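Local coordinates for protease Do-like 2, chloroplastic (Arabidopsis thaliana, PDB 4FLN), which is a chloroplast serine protease that carries out the primary cleavage of the photodamaged D1 protein of photosystem II, at residues 383-388 and 403-407; 60-66 and 370-374; 250-255 and 328-333; 358-362 and 413-417. One frame throughout, in Å; residues are numbered along the deposited sequence.

Contact 1: residues 383-388 and 403-407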
loop_
_atom_site.group_PDB
_atom_site.type_symbol
_atom_site.label_atom_id
_atom_site.label_comp_id
_atom_site.label_asym_id
_atom_site.label_seq_id
_atom_site.Cartn_x
_atom_site.Cartn_y
_atom_site.Cartn_z
ATOM N N LEU B 383 11.208 9.692 30.892
ATOM C CA LEU B 383 10.321 9.526 29.763
ATOM C C LEU B 383 10.103 10.913 29.176
ATOM O O LEU B 383 9.880 11.883 29.907
ATOM C CB LEU B 383 8.994 8.932 30.238
ATOM C CG LEU B 383 8.141 7.995 29.373
ATOM C CD1 LEU B 383 6.689 8.385 29.520
ATOM C CD2 LEU B 383 8.548 7.995 27.919
ATOM N N SER B 384 10.193 11.014 27.858
ATOM C CA SER B 384 9.943 12.276 27.180
ATOM C C SER B 384 9.226 12.006 25.866
ATOM O O SER B 384 9.222 10.885 25.373
ATOM C CB SER B 384 11.253 13.036 26.938
ATOM O OG SER B 384 12.056 12.404 25.956
ATOM N N GLU B 385 8.617 13.031 25.290
ATOM C CA GLU B 385 7.921 12.832 24.031
ATOM C C GLU B 385 8.870 12.381 22.905
ATOM O O GLU B 385 8.592 11.402 22.204
ATOM C CB GLU B 385 7.116 14.070 23.650
ATOM C CG GLU B 385 5.639 13.766 23.421
ATOM C CD GLU B 385 4.887 13.429 24.707
ATOM O OE1 GLU B 385 5.126 14.103 25.737
ATOM O OE2 GLU B 385 4.052 12.494 24.687
ATOM N N PRO B 386 10.005 13.079 22.744
ATOM C CA PRO B 386 11.005 12.670 21.750
ATOM C C PRO B 386 11.398 11.201 21.887
ATOM O O PRO B 386 11.503 10.516 20.869
ATOM C CB PRO B 386 12.200 13.554 22.080
ATOM C CG PRO B 386 11.610 14.764 22.694
ATOM C CD PRO B 386 10.409 14.296 23.463
ATOM N N LEU B 387 11.606 10.722 23.114
ATOM C CA LEU B 387 11.948 9.312 23.322
ATOM C C LEU B 387 10.859 8.393 22.763
ATOM O O LEU B 387 11.138 7.452 22.024
ATOM C CB LEU B 387 12.188 9.012 24.809
ATOM C CG LEU B 387 12.561 7.566 25.161
ATOM C CD1 LEU B 387 13.658 7.096 24.239
ATOM C CD2 LEU B 387 13.007 7.458 26.616
ATOM N N ILE B 388 9.620 8.678 23.139
ATOM C CA ILE B 388 8.458 8.001 22.592
ATOM C C ILE B 388 8.470 8.067 21.063
ATOM O O ILE B 388 8.407 7.037 20.395
ATOM C CB ILE B 388 7.158 8.635 23.142
ATOM C CG1 ILE B 388 7.117 8.511 24.667
ATOM C CG2 ILE B 388 5.927 8.001 22.511
ATOM C CD1 ILE B 388 5.911 9.125 25.301
ATOM N N LYS B 403 0.001 6.889 30.722
ATOM C CA LYS B 403 0.648 7.753 31.709
ATOM C C LYS B 403 1.200 9.013 31.058
ATOM O O LYS B 403 1.091 10.104 31.610
ATOM C CB LYS B 403 1.749 7.014 32.466
ATOM C CG LYS B 403 1.215 6.215 33.627
ATOM C CD LYS B 403 2.238 6.053 34.737
ATOM C CE LYS B 403 1.557 5.619 36.034
ATOM N NZ LYS B 403 2.518 5.202 37.103
ATOM N N ALA B 404 1.771 8.866 29.869
ATOM C CA ALA B 404 2.323 10.014 29.170
ATOM C C ALA B 404 1.245 10.931 28.596
ATOM O O ALA B 404 1.468 12.128 28.437
ATOM C CB ALA B 404 3.273 9.560 28.073
ATOM N N ARG B 405 0.105 10.364 28.220
ATOM C CA ARG B 405 -1.005 11.162 27.697
ATOM C C ARG B 405 -1.924 11.759 28.775
ATOM O O ARG B 405 -2.377 12.897 28.651
ATOM C CB ARG B 405 -1.821 10.351 26.683
ATOM C CG ARG B 405 -0.985 9.730 25.565
ATOM C CD ARG B 405 -0.426 10.784 24.620
ATOM N NE ARG B 405 0.917 10.447 24.151
ATOM C CZ ARG B 405 1.686 11.260 23.430
ATOM N NH1 ARG B 405 1.248 12.467 23.084
ATOM N NH2 ARG B 405 2.895 10.865 23.056
ATOM N N TYR B 406 -2.226 10.953 29.795
ATOM C CA TYR B 406 -3.267 11.263 30.786
ATOM C C TYR B 406 -2.822 11.807 32.153
ATOM O O TYR B 406 -3.657 12.085 33.014
ATOM C CB TYR B 406 -4.172 10.037 30.988
ATOM C CG TYR B 406 -5.007 9.688 29.773
ATOM C CD1 TYR B 406 -6.307 9.218 29.906
ATOM C CD2 TYR B 406 -4.498 9.847 28.492
ATOM C CE1 TYR B 406 -7.067 8.910 28.795
ATOM C CE2 TYR B 406 -5.246 9.545 27.379
ATOM C CZ TYR B 406 -6.530 9.075 27.532
ATOM O OH TYR B 406 -7.271 8.773 26.409
ATOM N N SER B 407 -1.522 11.938 32.372
ATOM C CA SER B 407 -1.041 12.241 33.717
ATOM C C SER B 407 -0.444 13.640 33.891
ATOM O O SER B 407 0.180 14.185 32.982
ATOM C CB SER B 407 -0.043 11.183 34.178
ATOM O OG SER B 407 0.559 11.581 35.391
#
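Ala404 rests its methyl group against the neighbouring ends of two branched side chains, Leu383 and Ile388, in the helical part of the second PDZ domain, where helices 385-391 and 398-406 follow one another in the chain between strands 378-382 and 417-422. Ala404 CB stands 3.9 Å from Leu383 CD1 and the same 3.9 Å from Ile388 CD1. A methyl group suits this place because both partners reach across to it. Ile388 reaches by having CG1 opposite its carbonyl carbon (chi1 -60°) and an extended end (chi2 179°), which carries CD1 out to the alanine. Leu383 also packs on Ile418 of strand 417-422, tying this apolar patch to the sheet.

Beside it lies a salt bridge, in which Glu385 OE2 is 2.6 Å from Arg405 NH2. The carboxylate does not meet the arginine side by side in one plane: its oxygen lies over a face of the guanidinium, and the two planes stand 76° apart. The pairing is therefore best read as charge attraction and not as the two-pronged, coplanar form. Arg405 bends twice along its chain to come near, and its other contacts include packing on Leu398 of a second subunit. Glu385 is buried, so the positive charge probably helps to offset the cost of placing a carboxylate there.

Ser384 occupies the N-cap position of helix 385-391, a common role for serine, whose short hydroxyl can turn back to the first turn: Ser384 OG accepts a weak bond from Leu387 N at 3.3 Å.

Contact 2: residues 60-66 and 370-374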
loop_
_atom_site.group_PDB
_atom_site.type_symbol
_atom_site.label_atom_id
_atom_site.label_comp_id
_atom_site.label_asym_id
_atom_site.label_seq_id
_atom_site.Cartn_x
_atom_site.Cartn_y
_atom_site.Cartn_z
ATOM N N PRO B 60 20.451 15.123 19.959
ATOM C CA PRO B 60 20.817 13.950 20.754
ATOM C C PRO B 60 19.915 12.781 20.398
ATOM O O PRO B 60 18.777 13.000 19.998
ATOM C CB PRO B 60 20.518 14.406 22.178
ATOM C CG PRO B 60 19.350 15.302 22.016
ATOM C CD PRO B 60 19.541 16.017 20.695
ATOM N N ASP B 61 20.408 11.561 20.544
ATOM C CA ASP B 61 19.570 10.387 20.388
ATOM C C ASP B 61 18.974 10.103 21.763
ATOM O O ASP B 61 19.705 10.036 22.743
ATOM C CB ASP B 61 20.429 9.214 19.907
ATOM C CG ASP B 61 19.649 7.913 19.769
ATOM O OD1 ASP B 61 19.305 7.542 18.628
ATOM O OD2 ASP B 61 19.400 7.242 20.797
ATOM N N TYR B 62 17.656 9.971 21.863
ATOM C CA TYR B 62 17.035 9.684 23.163
ATOM C C TYR B 62 17.068 8.204 23.540
ATOM O O TYR B 62 17.215 7.845 24.716
ATOM C CB TYR B 62 15.613 10.247 23.222
ATOM C CG TYR B 62 15.599 11.727 22.956
ATOM C CD1 TYR B 62 15.620 12.642 23.998
ATOM C CD2 TYR B 62 15.612 12.212 21.657
ATOM C CE1 TYR B 62 15.630 13.999 23.753
ATOM C CE2 TYR B 62 15.621 13.564 21.403
ATOM C CZ TYR B 62 15.632 14.452 22.452
ATOM O OH TYR B 62 15.637 15.797 22.188
ATOM N N SER B 63 16.929 7.357 22.526
ATOM C CA SER B 63 16.978 5.918 22.702
ATOM C C SER B 63 18.302 5.526 23.333
ATOM O O SER B 63 18.342 4.739 24.277
ATOM C CB SER B 63 16.799 5.226 21.354
ATOM O OG SER B 63 15.578 5.619 20.747
ATOM N N LEU B 64 19.386 6.092 22.813
ATOM C CA LEU B 64 20.713 5.899 23.391
ATOM C C LEU B 64 21.293 7.268 23.772
ATOM O O LEU B 64 21.967 7.898 22.956
ATOM C CB LEU B 64 21.632 5.216 22.373
ATOM C CG LEU B 64 21.088 4.031 21.563
ATOM C CD1 LEU B 64 21.859 3.870 20.255
ATOM C CD2 LEU B 64 21.112 2.740 22.370
ATOM N N PRO B 65 21.013 7.755 24.998
ATOM C CA PRO B 65 21.397 9.159 25.181
ATOM C C PRO B 65 22.811 9.437 25.704
ATOM O O PRO B 65 22.981 10.414 26.435
ATOM C CB PRO B 65 20.413 9.611 26.256
ATOM C CG PRO B 65 20.232 8.379 27.104
ATOM C CD PRO B 65 20.281 7.214 26.157
ATOM N N TRP B 66 23.801 8.655 25.286
ATOM C CA TRP B 66 25.211 9.017 25.414
ATOM C C TRP B 66 25.679 9.438 24.034
ATOM O O TRP B 66 26.837 9.786 23.835
ATOM C CB TRP B 66 26.041 7.847 25.945
ATOM C CG TRP B 66 25.620 6.555 25.351
ATOM C CD1 TRP B 66 26.067 6.007 24.190
ATOM C CD2 TRP B 66 24.633 5.656 25.868
ATOM N NE1 TRP B 66 25.429 4.814 23.955
ATOM C CE2 TRP B 66 24.541 4.577 24.971
ATOM C CE3 TRP B 66 23.820 5.657 27.007
ATOM C CZ2 TRP B 66 23.669 3.509 25.173
ATOM C CZ3 TRP B 66 22.960 4.600 27.207
ATOM C CH2 TRP B 66 22.890 3.538 26.293
ATOM N N PRO B 370 19.617 14.716 27.141
ATOM C CA PRO B 370 18.741 14.067 28.120
ATOM C C PRO B 370 19.546 13.313 29.162
ATOM O O PRO B 370 20.602 12.756 28.862
ATOM C CB PRO B 370 17.933 13.091 27.271
ATOM C CG PRO B 370 18.815 12.773 26.138
ATOM C CD PRO B 370 19.627 14.002 25.853
ATOM N N SER B 371 19.048 13.314 30.388
ATOM C CA SER B 371 19.749 12.702 31.499
ATOM C C SER B 371 19.721 11.190 31.385
ATOM O O SER B 371 18.777 10.610 30.840
ATOM C CB SER B 371 19.092 13.115 32.808
ATOM O OG SER B 371 18.838 14.504 32.806
ATOM N N TYR B 372 20.776 10.554 31.878
ATOM C CA TYR B 372 20.792 9.107 31.984
ATOM C C TYR B 372 21.727 8.628 33.082
ATOM O O TYR B 372 22.717 9.284 33.393
ATOM C CB TYR B 372 21.116 8.453 30.636
ATOM C CG TYR B 372 22.571 8.452 30.238
ATOM C CD1 TYR B 372 23.371 7.340 30.478
ATOM C CD2 TYR B 372 23.139 9.545 29.596
ATOM C CE1 TYR B 372 24.701 7.323 30.105
ATOM C CE2 TYR B 372 24.469 9.536 29.217
ATOM C CZ TYR B 372 25.246 8.422 29.473
ATOM O OH TYR B 372 26.571 8.406 29.104
ATOM N N ILE B 373 21.385 7.495 33.682
ATOM C CA ILE B 373 22.248 6.841 34.654
ATOM C C ILE B 373 22.171 5.325 34.453
ATOM O O ILE B 373 21.101 4.784 34.166
ATOM C CB ILE B 373 21.898 7.262 36.106
ATOM C CG1 ILE B 373 22.831 6.587 37.108
ATOM C CG2 ILE B 373 20.447 6.962 36.429
ATOM C CD1 ILE B 373 22.673 7.107 38.527
ATOM N N ILE B 374 23.312 4.652 34.568
ATOM C CA ILE B 374 23.386 3.212 34.344
ATOM C C ILE B 374 23.904 2.479 35.576
ATOM O O ILE B 374 24.985 2.774 36.078
ATOM C CB ILE B 374 24.299 2.883 33.150
ATOM C CG1 ILE B 374 23.940 3.754 31.948
ATOM C CG2 ILE B 374 24.190 1.415 32.768
ATOM C CD1 ILE B 374 24.745 3.440 30.706
#
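Pro370 fits its ring among Pro60, Tyr62 and Pro65, joining the second PDZ domain to the trypsin-like protease domain at the loop between strands 50-57 and 72-82, probably the counterpart of loop LA of HtrA proteases. This end is the compact one. Pro370 CG is 3.5 Å from Pro65 CB and 3.8 Å from Tyr62 CD1, while Pro370 CD lies 3.8 Å from Pro60 CB. Prolines suit such a place: their stiff, apolar rings pack without having to be fixed in rotation. Tyr62 crosses Pro370 at about a right angle and continues to Pro386 and Leu387 of helix 385-391.

Tyr372 links this end to the looser one. Its CB is 3.6 Å from Pro65 CG, and its ring receives the edge of the Trp66 six-membered ring in a T-shaped (edge-to-face) pair, centroids 5.4 Å apart and planes at 63°. The tyrosine ring gets there because CG sits between the backbone N and the carbonyl carbon (chi1 79°), and its hydroxyl, lying against Trp66 CB, is hydrogen-bonded to Ser497 O. An alanine here is likely to deprive the Trp66 edge of the face it packs on and Ser497 O of its hydroxyl partner, opening a gap beside Trp66 and the Pro65 carbonyl.

Beyond the pair the packing thins. Trp66 and Ile374 are both partly exposed, and they meet through few atoms, although Ile495 touches each of them. Ile374 crosses the indole at about a right angle, bringing its CD1 to 4.1 Å from Trp66 CZ3.

Contact 3: residues 250-255 and 328-333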
loop_
_atom_site.group_PDB
_atom_site.type_symbol
_atom_site.label_atom_id
_atom_site.label_comp_id
_atom_site.label_asym_id
_atom_site.label_seq_id
_atom_site.Cartn_x
_atom_site.Cartn_y
_atom_site.Cartn_z
ATOM N N THR B 250 10.542 33.365 29.317
ATOM C CA THR B 250 9.726 32.860 30.423
ATOM C C THR B 250 8.424 32.200 29.978
ATOM O O THR B 250 7.666 31.682 30.795
ATOM C CB THR B 250 9.408 33.969 31.440
ATOM O OG1 THR B 250 8.794 35.070 30.762
ATOM C CG2 THR B 250 10.681 34.447 32.113
ATOM N N GLY B 251 8.157 32.238 28.681
ATOM C CA GLY B 251 7.015 31.535 28.129
ATOM C C GLY B 251 5.649 32.175 28.298
ATOM O O GLY B 251 5.522 33.322 28.719
ATOM N N TYR B 252 4.627 31.410 27.936
ATOM C CA TYR B 252 3.237 31.840 27.978
ATOM C C TYR B 252 2.462 31.050 29.040
ATOM O O TYR B 252 2.440 29.815 29.019
ATOM C CB TYR B 252 2.602 31.693 26.590
ATOM C CG TYR B 252 3.342 32.437 25.512
ATOM C CD1 TYR B 252 2.826 33.600 24.969
ATOM C CD2 TYR B 252 4.573 31.981 25.040
ATOM C CE1 TYR B 252 3.506 34.295 23.975
ATOM C CE2 TYR B 252 5.267 32.674 24.054
ATOM C CZ TYR B 252 4.720 33.830 23.527
ATOM O OH TYR B 252 5.382 34.530 22.551
ATOM N N PRO B 253 1.836 31.760 29.987
ATOM C CA PRO B 253 1.223 31.060 31.120
ATOM C C PRO B 253 -0.068 30.323 30.760
ATOM O O PRO B 253 -0.686 30.599 29.738
ATOM C CB PRO B 253 0.949 32.191 32.116
ATOM C CG PRO B 253 0.777 33.388 31.270
ATOM C CD PRO B 253 1.649 33.219 30.065
ATOM N N CYS B 254 -0.450 29.372 31.603
ATOM C CA CYS B 254 -1.751 28.726 31.494
ATOM C C CYS B 254 -2.495 28.867 32.822
ATOM O O CYS B 254 -1.891 29.113 33.871
ATOM C CB CYS B 254 -1.609 27.249 31.125
ATOM S SG CYS B 254 -0.991 26.211 32.470
ATOM N N LEU B 255 -3.809 28.714 32.767
ATOM C CA LEU B 255 -4.641 28.857 33.945
ATOM C C LEU B 255 -4.592 27.607 34.804
ATOM O O LEU B 255 -5.032 27.634 35.952
ATOM C CB LEU B 255 -6.082 29.131 33.526
ATOM C CG LEU B 255 -7.109 29.263 34.652
ATOM C CD1 LEU B 255 -6.655 30.261 35.737
ATOM C CD2 LEU B 255 -8.464 29.648 34.066
ATOM N N ILE B 328 -5.642 34.392 28.643
ATOM C CA ILE B 328 -4.671 33.719 29.481
ATOM C C ILE B 328 -3.270 33.813 28.882
ATOM O O ILE B 328 -2.294 34.036 29.598
ATOM C CB ILE B 328 -5.054 32.252 29.661
ATOM C CG1 ILE B 328 -6.412 32.150 30.352
ATOM C CG2 ILE B 328 -3.980 31.510 30.422
ATOM C CD1 ILE B 328 -6.958 30.740 30.376
ATOM N N SER B 329 -3.179 33.655 27.566
ATOM C CA SER B 329 -1.890 33.620 26.890
ATOM C C SER B 329 -1.228 35.001 26.779
ATOM O O SER B 329 -0.019 35.107 26.587
ATOM C CB SER B 329 -2.044 33.001 25.502
ATOM O OG SER B 329 -2.846 33.825 24.670
ATOM N N GLN B 330 -2.013 36.063 26.899
ATOM C CA GLN B 330 -1.461 37.405 26.732
ATOM C C GLN B 330 -0.790 37.913 28.003
ATOM O O GLN B 330 -0.247 39.020 28.034
ATOM C CB GLN B 330 -2.523 38.389 26.228
ATOM C CG GLN B 330 -2.550 38.521 24.707
ATOM C CD GLN B 330 -1.152 38.635 24.115
ATOM O OE1 GLN B 330 -0.517 37.628 23.782
ATOM N NE2 GLN B 330 -0.662 39.859 23.992
ATOM N N LYS B 331 -0.822 37.093 29.044
ATOM C CA LYS B 331 -0.190 37.437 30.307
ATOM C C LYS B 331 1.270 37.014 30.276
ATOM O O LYS B 331 1.726 36.409 29.311
ATOM C CB LYS B 331 -0.910 36.737 31.468
ATOM C CG LYS B 331 -2.363 37.172 31.705
ATOM C CD LYS B 331 -2.447 38.591 32.267
ATOM C CE LYS B 331 -3.853 38.917 32.740
ATOM N NZ LYS B 331 -3.998 40.333 33.165
ATOM N N PHE B 332 2.001 37.312 31.341
ATOM C CA PHE B 332 3.371 36.824 31.480
ATOM C C PHE B 332 3.517 35.893 32.674
ATOM O O PHE B 332 2.704 35.912 33.596
ATOM C CB PHE B 332 4.354 37.988 31.555
ATOM C CG PHE B 332 4.455 38.756 30.274
ATOM C CD1 PHE B 332 5.382 38.392 29.305
ATOM C CD2 PHE B 332 3.601 39.812 30.014
ATOM C CE1 PHE B 332 5.458 39.083 28.112
ATOM C CE2 PHE B 332 3.675 40.504 28.827
ATOM C CZ PHE B 332 4.600 40.142 27.874
ATOM N N ALA B 333 4.535 35.048 32.649
ATOM C CA ALA B 333 4.745 34.148 33.769
ATOM C C ALA B 333 4.802 34.973 35.046
ATOM O O ALA B 333 5.530 35.961 35.128
ATOM C CB ALA B 333 6.016 33.344 33.583
HETATM O O HOH W 1 5.995 35.448 30.433
#
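Three protein atoms grip one water between the segments. It donates to Thr250 OG1 and to Gly251 O, each at 2.8 Å, and accepts from Ala333 N at 2.7 Å, joining two backbones that do not bond directly here. Thr250 turns its OG1 to the water with chi1 55°, and the same oxygen is hydrogen-bonded to Asp242 of helix 233-246. The contact lies where that helix leads into the first PDZ domain. Gly251, with a positive phi of 78°, suits the turn in the chain.

Next along, the Pro253 ring beds down on backbone carbonyls of 328-333: its CD is 3.3 Å from Lys331 O, and its CG is also near Ile328 O. The CD carbon, bonded to nitrogen, carries slightly polarised hydrogens that suit oxygen neighbours. Tyr252 presents its ring edge to another carbonyl, with CD1 3.6 Å from Ser329 O, near the ring plane. Its hydroxyl bonds to Val235 O, and its side chain is about 9 Å from that of Asp122, probably of the charge relay.

Farther on, Leu255 and Ile328 cross at about a right angle, Leu255 CB 3.6 Å from Ile328 CD1. Pro253 and Leu255 also make backbone hydrogen bonds to a bound peptide, and Ile328 packs on its backbone, consistent with the ligand groove of a PDZ domain just before strand 257-261. The segments thus meet through a water and carbon-to-carbonyl packing, while Lys331 O takes its hydrogen bond from His238 of helix 233-246, which implies that loop, helix and peptide-binding edge are held together.

Contact 4: residues 358-362 and 413-417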
loop_
_atom_site.group_PDB
_atom_site.type_symbol
_atom_site.label_atom_id
_atom_site.label_comp_id
_atom_site.label_asym_id
_atom_site.label_seq_id
_atom_site.Cartn_x
_atom_site.Cartn_y
_atom_site.Cartn_z
ATOM N N VAL B 358 3.361 22.916 33.364
ATOM C CA VAL B 358 4.378 21.971 33.821
ATOM C C VAL B 358 4.102 20.588 33.213
ATOM O O VAL B 358 3.115 19.933 33.555
ATOM C CB VAL B 358 4.377 21.862 35.360
ATOM C CG1 VAL B 358 5.314 20.759 35.838
ATOM C CG2 VAL B 358 4.749 23.194 35.985
ATOM N N HIS B 359 4.974 20.143 32.314
ATOM C CA HIS B 359 4.750 18.895 31.592
ATOM C C HIS B 359 5.486 17.713 32.218
ATOM O O HIS B 359 6.709 17.633 32.156
ATOM C CB HIS B 359 5.211 19.050 30.149
ATOM C CG HIS B 359 4.311 19.895 29.311
ATOM N ND1 HIS B 359 3.154 19.407 28.739
ATOM C CD2 HIS B 359 4.406 21.191 28.929
ATOM C CE1 HIS B 359 2.569 20.370 28.050
ATOM N NE2 HIS B 359 3.307 21.462 28.149
ATOM N N LEU B 360 4.742 16.777 32.791
ATOM C CA LEU B 360 5.343 15.617 33.445
ATOM C C LEU B 360 6.226 14.856 32.466
ATOM O O LEU B 360 7.350 14.475 32.786
ATOM C CB LEU B 360 4.252 14.707 33.995
ATOM C CG LEU B 360 4.731 13.357 34.514
ATOM C CD1 LEU B 360 5.757 13.563 35.610
ATOM C CD2 LEU B 360 3.549 12.514 35.005
ATOM N N VAL B 361 5.699 14.639 31.268
ATOM C CA VAL B 361 6.474 14.093 30.174
ATOM C C VAL B 361 6.675 15.244 29.199
ATOM O O VAL B 361 5.767 15.599 28.448
ATOM C CB VAL B 361 5.686 12.964 29.478
ATOM C CG1 VAL B 361 6.404 12.488 28.227
ATOM C CG2 VAL B 361 5.429 11.814 30.443
ATOM N N PRO B 362 7.880 15.823 29.192
ATOM C CA PRO B 362 8.138 17.057 28.445
ATOM C C PRO B 362 8.238 16.840 26.943
ATOM O O PRO B 362 8.640 15.768 26.503
ATOM C CB PRO B 362 9.489 17.518 29.001
ATOM C CG PRO B 362 10.150 16.283 29.429
ATOM C CD PRO B 362 9.053 15.403 29.973
ATOM N N GLY B 413 9.294 19.402 39.350
ATOM C CA GLY B 413 10.454 18.529 39.268
ATOM C C GLY B 413 10.175 17.037 39.128
ATOM O O GLY B 413 11.099 16.237 38.987
ATOM N N GLU B 414 8.907 16.647 39.160
ATOM C CA GLU B 414 8.560 15.240 39.012
ATOM C C GLU B 414 8.864 14.737 37.600
ATOM O O GLU B 414 8.717 15.463 36.618
ATOM C CB GLU B 414 7.091 14.996 39.364
ATOM C CG GLU B 414 6.676 13.535 39.318
ATOM C CD GLU B 414 5.174 13.343 39.448
ATOM O OE1 GLU B 414 4.469 14.348 39.661
ATOM O OE2 GLU B 414 4.694 12.192 39.331
ATOM N N GLN B 415 9.312 13.491 37.516
ATOM C CA GLN B 415 9.521 12.827 36.242
ATOM C C GLN B 415 9.006 11.417 36.358
ATOM O O GLN B 415 8.760 10.920 37.451
ATOM C CB GLN B 415 11.003 12.753 35.886
ATOM C CG GLN B 415 11.655 14.065 35.545
ATOM C CD GLN B 415 13.133 13.907 35.258
ATOM O OE1 GLN B 415 13.784 13.020 35.800
ATOM N NE2 GLN B 415 13.671 14.766 34.399
ATOM N N ILE B 416 8.832 10.786 35.208
ATOM C CA ILE B 416 8.631 9.360 35.129
ATOM C C ILE B 416 9.993 8.842 34.710
ATOM O O ILE B 416 10.523 9.227 33.662
ATOM C CB ILE B 416 7.574 8.987 34.063
ATOM C CG1 ILE B 416 6.225 9.619 34.392
ATOM C CG2 ILE B 416 7.412 7.488 33.966
ATOM C CD1 ILE B 416 5.192 9.417 33.313
ATOM N N VAL B 417 10.586 8.008 35.551
ATOM C CA VAL B 417 11.869 7.428 35.225
ATOM C C VAL B 417 11.626 6.053 34.637
ATOM O O VAL B 417 10.894 5.240 35.209
ATOM C CB VAL B 417 12.762 7.297 36.457
ATOM C CG1 VAL B 417 14.149 6.806 36.044
ATOM C CG2 VAL B 417 12.847 8.623 37.182
HETATM O O HOH W 2 8.866 12.323 32.622
#
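Leu360 has more surface covered than any other residue of the contact, and it turns one methyl to Glu414 and the other to Ile416. CD1 crosses the stem of Glu414 obliquely, 3.8 Å from Glu414 CG and 3.7 Å from Glu414 O. CD2 turns to Ile416, whose CD1 is 3.9 Å away, and these two side chains cross at about a right angle; the leucine also packs on Ser407. With CG anti to the backbone N (chi1 171°) the branch reaches the other segment, and chi2 of 58° turns the methyls to their separate partners. Glu414 serves here through its aliphatic stem, extended beyond CG, while its OE1 is hydrogen-bonded to Arg410 N. Ile416 is long enough to touch a second residue, its CD1 standing 3.7 Å from Val361 CG2.

The segments are two loops of the PDZ region: 358-362 comes after the last strand of the first PDZ sheet, and 413-417 runs into strand 417-422 of the second. A lysine in place of Leu360 would probably lose the forked grip on Glu414 and Ile416 and bring a charge into a buried place packed by Ile416. The backbones are bridged by a water, which donates to Leu360 O at 2.6 Å and accepts from Ile416 N at 3.0 Å.

Overall arrangement
From the N terminus, a loop of the first protease barrel, 60-66, between strands 50-57 and 72-82, opens contact 2, which closes the longest loop at 370-374 and ties the protease domain to the second PDZ domain. Within that loop, contact 3 opens at 250-255, after the second barrel, and closes at 328-333, spanning much of the first PDZ domain. Residues 358-362 then open contact 4 before contact 2 closes, so those two cross. Contact 4 closes at 413-417, with contact 1 wholly between its segments. Contacts 1 and 4 touch, as where Leu383 N meets Ile416 O, and Tyr62 of contact 2 packs on Pro386 of contact 1. Contact 3 lies apart, across the chain's centre from contact 2.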